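Local atomic coordinates of hemolysins related proteins containing CBS domains (Klebsiella pneumoniae subsp. pneumoniae, PDB entry 3HF7), a protein that is of unknown function but binds AMP through its CBS-domain pair, the part present here, and belongs to a family of membrane proteins that may also bind FAD. Residues V9-I14 with Y109-G114. Residues are numbered along the deposited sequence; the frame is centred on the assembly and turned at random.
Sequences VPRNEI and YGDIQG. With AMP (adenosine monophosphate), chain B.
Arg11 holds strand 112-117 with both its ends, its backbone N-H taking Gln113 O and its guanidinium Ile112 O, two successive carbonyls. Arg11 N donates to Gln113 O (2.8 Å), reaching that carbonyl from above its plane. The side chain then runs along the backbone of strand 112-117 toward Ile112, CG anti to the backbone N (chi1 168°) and the chain extended as far as NE, which carries NH1 to Ile112 O at 2.7 Å. This bond is nearly straight (165°), lies in the guanidinium plane and uses an in-plane lone pair of the carbonyl, helping, with the salt bridge from NH2 to Asp46, to set how the flat group is turned. The carboxylate of Asp111 approaches obliquely, Arg11 NH1 to Asp111 OD2 at 3.5 Å, so this salt bridge is a pairing of charges without a directed N-H. Gln113 points away and folds back, its NE2 hydrogen-bonded to Asp111 O. Pro10 and Gly114 form an antiparallel, non-hydrogen-bonded pair, CA to CA 4.4 Å. Ile14 lays CD1 against Gly114 C (3.7 Å) and near Ile112 CG2. Glu13 O comes within 3.3 Å of AMP C2, and Val9 and Ile14 also line the nucleotide pocket. Strand 9-10 thus edges the mixed sheet beside strand 112-117, whose classic beta bulge at Gln113 and Gly114 faces Val105 of strand 102-106; Ile112 packs on Leu104 and Val106 of that strand.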
ATOM      1  N   VAL A   9      -9.471  -0.706  -4.540  1.00 31.06           N
ATOM      2  CA  VAL A   9     -10.086   0.046  -3.444  1.00 30.43           C
ATOM      3  C   VAL A   9      -9.919   1.532  -3.793  1.00 30.12           C
ATOM      4  O   VAL A   9      -8.802   1.967  -4.098  1.00 30.34           O
ATOM      5  CB  VAL A   9      -9.382  -0.258  -2.097  1.00 30.34           C
ATOM      6  CG1 VAL A   9      -9.845   0.694  -0.990  1.00 30.57           C
ATOM      7  CG2 VAL A   9      -9.617  -1.699  -1.683  1.00 29.98           C
ATOM      8  N   PRO A  10     -11.017   2.310  -3.761  1.00 29.54           N
ATOM      9  CA  PRO A  10     -10.917   3.697  -4.222  1.00 29.25           C
ATOM     10  C   PRO A  10      -9.970   4.525  -3.361  1.00 29.11           C
ATOM     11  O   PRO A  10      -9.855   4.292  -2.153  1.00 28.47           O
ATOM     12  CB  PRO A  10     -12.350   4.228  -4.092  1.00 29.24           C
ATOM     13  CG  PRO A  10     -13.211   3.016  -3.940  1.00 29.17           C
ATOM     14  CD  PRO A  10     -12.366   1.991  -3.257  1.00 29.66           C
ATOM     15  N   ARG A  11      -9.303   5.484  -3.996  1.00 29.11           N
ATOM     16  CA  ARG A  11      -8.311   6.323  -3.331  1.00 29.38           C
ATOM     17  C   ARG A  11      -8.744   6.764  -1.926  1.00 29.97           C
ATOM     18  O   ARG A  11      -8.004   6.572  -0.964  1.00 30.48           O
ATOM     19  CB  ARG A  11      -7.986   7.519  -4.225  1.00 29.26           C
ATOM     20  CG  ARG A  11      -7.187   8.651  -3.570  1.00 27.90           C
ATOM     21  CD  ARG A  11      -7.077   9.777  -4.584  1.00 26.44           C
ATOM     22  NE  ARG A  11      -6.359  10.935  -4.059  1.00 26.05           N
ATOM     23  CZ  ARG A  11      -5.222  11.392  -4.570  1.00 26.10           C
ATOM     24  NH1 ARG A  11      -4.665  10.772  -5.616  1.00 25.72           N
ATOM     25  NH2 ARG A  11      -4.633  12.456  -4.032  1.00 24.34           N
ATOM     26  N   ASN A  12      -9.945   7.336  -1.814  1.00 30.10           N
ATOM     27  CA  ASN A  12     -10.504   7.798  -0.526  1.00 30.05           C
ATOM     28  C   ASN A  12     -10.484   6.758   0.605  1.00 29.76           C
ATOM     29  O   ASN A  12     -10.499   7.109   1.791  1.00 30.20           O
ATOM     30  CB  ASN A  12     -11.944   8.312  -0.720  1.00 30.37           C
ATOM     31  CG  ASN A  12     -12.752   7.483  -1.750  1.00 31.83           C
ATOM     32  OD1 ASN A  12     -12.406   7.419  -2.951  1.00 32.67           O
ATOM     33  ND2 ASN A  12     -13.843   6.872  -1.285  1.00 31.48           N
ATOM     34  N   GLU A  13     -10.459   5.484   0.234  1.00 28.74           N
ATOM     35  CA  GLU A  13     -10.589   4.399   1.186  1.00 27.85           C
ATOM     36  C   GLU A  13      -9.262   3.710   1.460  1.00 27.16           C
ATOM     37  O   GLU A  13      -9.219   2.658   2.104  1.00 26.91           O
ATOM     38  CB  GLU A  13     -11.538   3.362   0.629  1.00 28.25           C
ATOM     39  CG  GLU A  13     -12.769   3.928   0.013  1.00 29.22           C
ATOM     40  CD  GLU A  13     -13.979   3.186   0.486  1.00 30.98           C
ATOM     41  OE1 GLU A  13     -14.508   2.334  -0.271  1.00 30.48           O
ATOM     42  OE2 GLU A  13     -14.366   3.436   1.648  1.00 32.68           O
ATOM     43  N   ILE A  14      -8.182   4.284   0.949  1.00 26.25           N
ATOM     44  CA  ILE A  14      -6.859   3.752   1.196  1.00 25.16           C
ATOM     45  C   ILE A  14      -6.445   4.122   2.613  1.00 25.33           C
ATOM     46  O   ILE A  14      -6.419   5.305   2.968  1.00 25.70           O
ATOM     47  CB  ILE A  14      -5.841   4.287   0.171  1.00 24.66           C
ATOM     48  CG1 ILE A  14      -6.250   3.847  -1.237  1.00 24.00           C
ATOM     49  CG2 ILE A  14      -4.468   3.768   0.473  1.00 24.41           C
ATOM     50  CD1 ILE A  14      -5.281   4.206  -2.353  1.00 22.22           C
ATOM     51  N   TYR A 109      -0.938  11.113 -14.860  1.00 27.19           N
ATOM     52  CA  TYR A 109      -0.427  12.317 -14.226  1.00 27.18           C
ATOM     53  C   TYR A 109       0.262  12.020 -12.908  1.00 26.63           C
ATOM     54  O   TYR A 109       0.764  12.925 -12.238  1.00 26.16           O
ATOM     55  CB  TYR A 109      -1.525  13.386 -14.110  1.00 27.56           C
ATOM     56  CG  TYR A 109      -1.937  13.856 -15.485  1.00 28.89           C
ATOM     57  CD1 TYR A 109      -1.164  14.789 -16.173  1.00 29.58           C
ATOM     58  CD2 TYR A 109      -3.065  13.319 -16.126  1.00 30.17           C
ATOM     59  CE1 TYR A 109      -1.507  15.197 -17.446  1.00 31.43           C
ATOM     60  CE2 TYR A 109      -3.424  13.724 -17.407  1.00 30.75           C
ATOM     61  CZ  TYR A 109      -2.632  14.662 -18.068  1.00 32.23           C
ATOM     62  OH  TYR A 109      -2.964  15.098 -19.346  1.00 33.42           O
ATOM     63  N   GLY A 110       0.319  10.737 -12.567  1.00 26.18           N
ATOM     64  CA  GLY A 110       0.939  10.309 -11.323  1.00 25.95           C
ATOM     65  C   GLY A 110      -0.065  10.366 -10.200  1.00 25.95           C
ATOM     66  O   GLY A 110       0.297  10.354  -9.033  1.00 25.72           O
ATOM     67  N   ASP A 111      -1.340  10.390 -10.565  1.00 26.06           N
ATOM     68  CA  ASP A 111      -2.409  10.541  -9.609  1.00 25.68           C
ATOM     69  C   ASP A 111      -3.012   9.201  -9.173  1.00 25.31           C
ATOM     70  O   ASP A 111      -3.653   8.483  -9.978  1.00 25.32           O
ATOM     71  CB  ASP A 111      -3.488  11.410 -10.233  1.00 26.40           C
ATOM     72  CG  ASP A 111      -4.129  12.296  -9.234  1.00 27.75           C
ATOM     73  OD1 ASP A 111      -3.456  13.263  -8.814  1.00 30.91           O
ATOM     74  OD2 ASP A 111      -5.276  12.010  -8.846  1.00 28.94           O
ATOM     75  N   ILE A 112      -2.834   8.888  -7.888  1.00 24.28           N
ATOM     76  CA  ILE A 112      -3.296   7.639  -7.325  1.00 23.48           C
ATOM     77  C   ILE A 112      -4.798   7.571  -7.373  1.00 23.68           C
ATOM     78  O   ILE A 112      -5.470   8.472  -6.872  1.00 23.85           O
ATOM     79  CB  ILE A 112      -2.823   7.464  -5.890  1.00 23.44           C
ATOM     80  CG1 ILE A 112      -1.294   7.590  -5.823  1.00 23.97           C
ATOM     81  CG2 ILE A 112      -3.240   6.106  -5.362  1.00 23.24           C
ATOM     82  CD1 ILE A 112      -0.745   7.709  -4.413  1.00 24.62           C
ATOM     83  N   GLN A 113      -5.308   6.504  -7.999  1.00 23.72           N
ATOM     84  CA  GLN A 113      -6.753   6.242  -8.144  1.00 23.68           C
ATOM     85  C   GLN A 113      -7.254   5.235  -7.108  1.00 24.09           C
ATOM     86  O   GLN A 113      -8.404   5.318  -6.644  1.00 23.91           O
ATOM     87  CB  GLN A 113      -7.077   5.667  -9.532  1.00 23.15           C
ATOM     88  CG  GLN A 113      -6.577   6.491 -10.683  1.00 23.01           C
ATOM     89  CD  GLN A 113      -7.221   7.864 -10.719  1.00 22.19           C
ATOM     90  OE1 GLN A 113      -8.432   7.989 -10.919  1.00 20.78           O
ATOM     91  NE2 GLN A 113      -6.414   8.901 -10.515  1.00 20.41           N
ATOM     92  N   GLY A 114      -6.408   4.258  -6.778  1.00 24.06           N
ATOM     93  CA  GLY A 114      -6.812   3.246  -5.818  1.00 24.36           C
ATOM     94  C   GLY A 114      -5.751   2.238  -5.439  1.00 24.79           C
ATOM     95  O   GLY A 114      -4.565   2.373  -5.785  1.00 24.92           O
TER
HETATM   96  P   AMP B   1      -5.647  -7.438   4.508  1.00 74.49           P
HETATM   97  O1P AMP B   1      -6.691  -6.723   5.348  1.00 73.97           O
HETATM   98  O2P AMP B   1      -4.302  -6.756   4.418  1.00 74.62           O
HETATM   99  O3P AMP B   1      -5.527  -8.921   4.731  1.00 74.98           O
HETATM  100  O5' AMP B   1      -6.233  -7.378   2.997  1.00 74.75           O
HETATM  101  C5' AMP B   1      -7.630  -7.541   2.706  1.00 71.19           C
HETATM  102  C4' AMP B   1      -8.055  -6.662   1.529  1.00 69.25           C
HETATM  103  O4' AMP B   1      -8.311  -5.326   1.961  1.00 67.86           O
HETATM  104  C3' AMP B   1      -7.010  -6.559   0.414  1.00 69.96           C
HETATM  105  O3' AMP B   1      -7.169  -7.541  -0.630  1.00 71.65           O
HETATM  106  C2' AMP B   1      -7.207  -5.161  -0.127  1.00 68.72           C
HETATM  107  O2' AMP B   1      -8.126  -5.167  -1.210  1.00 68.33           O
HETATM  108  C1' AMP B   1      -7.819  -4.370   1.009  1.00 68.20           C
HETATM  109  N9  AMP B   1      -6.710  -3.532   1.538  1.00 67.70           N
HETATM  110  C8  AMP B   1      -5.494  -4.019   1.830  1.00 67.92           C
HETATM  111  N7  AMP B   1      -4.668  -3.048   2.276  1.00 68.20           N
HETATM  112  C5  AMP B   1      -5.347  -1.901   2.269  1.00 67.22           C
HETATM  113  C6  AMP B   1      -5.024  -0.508   2.621  1.00 67.17           C
HETATM  114  N6  AMP B   1      -3.790  -0.185   3.085  1.00 66.17           N
HETATM  115  N1  AMP B   1      -6.009   0.409   2.472  1.00 68.02           N
HETATM  116  C2  AMP B   1      -7.240   0.080   2.013  1.00 68.14           C
HETATM  117  N3  AMP B   1      -7.587  -1.177   1.663  1.00 68.29           N
HETATM  118  C4  AMP B   1      -6.698  -2.208   1.774  1.00 67.64           C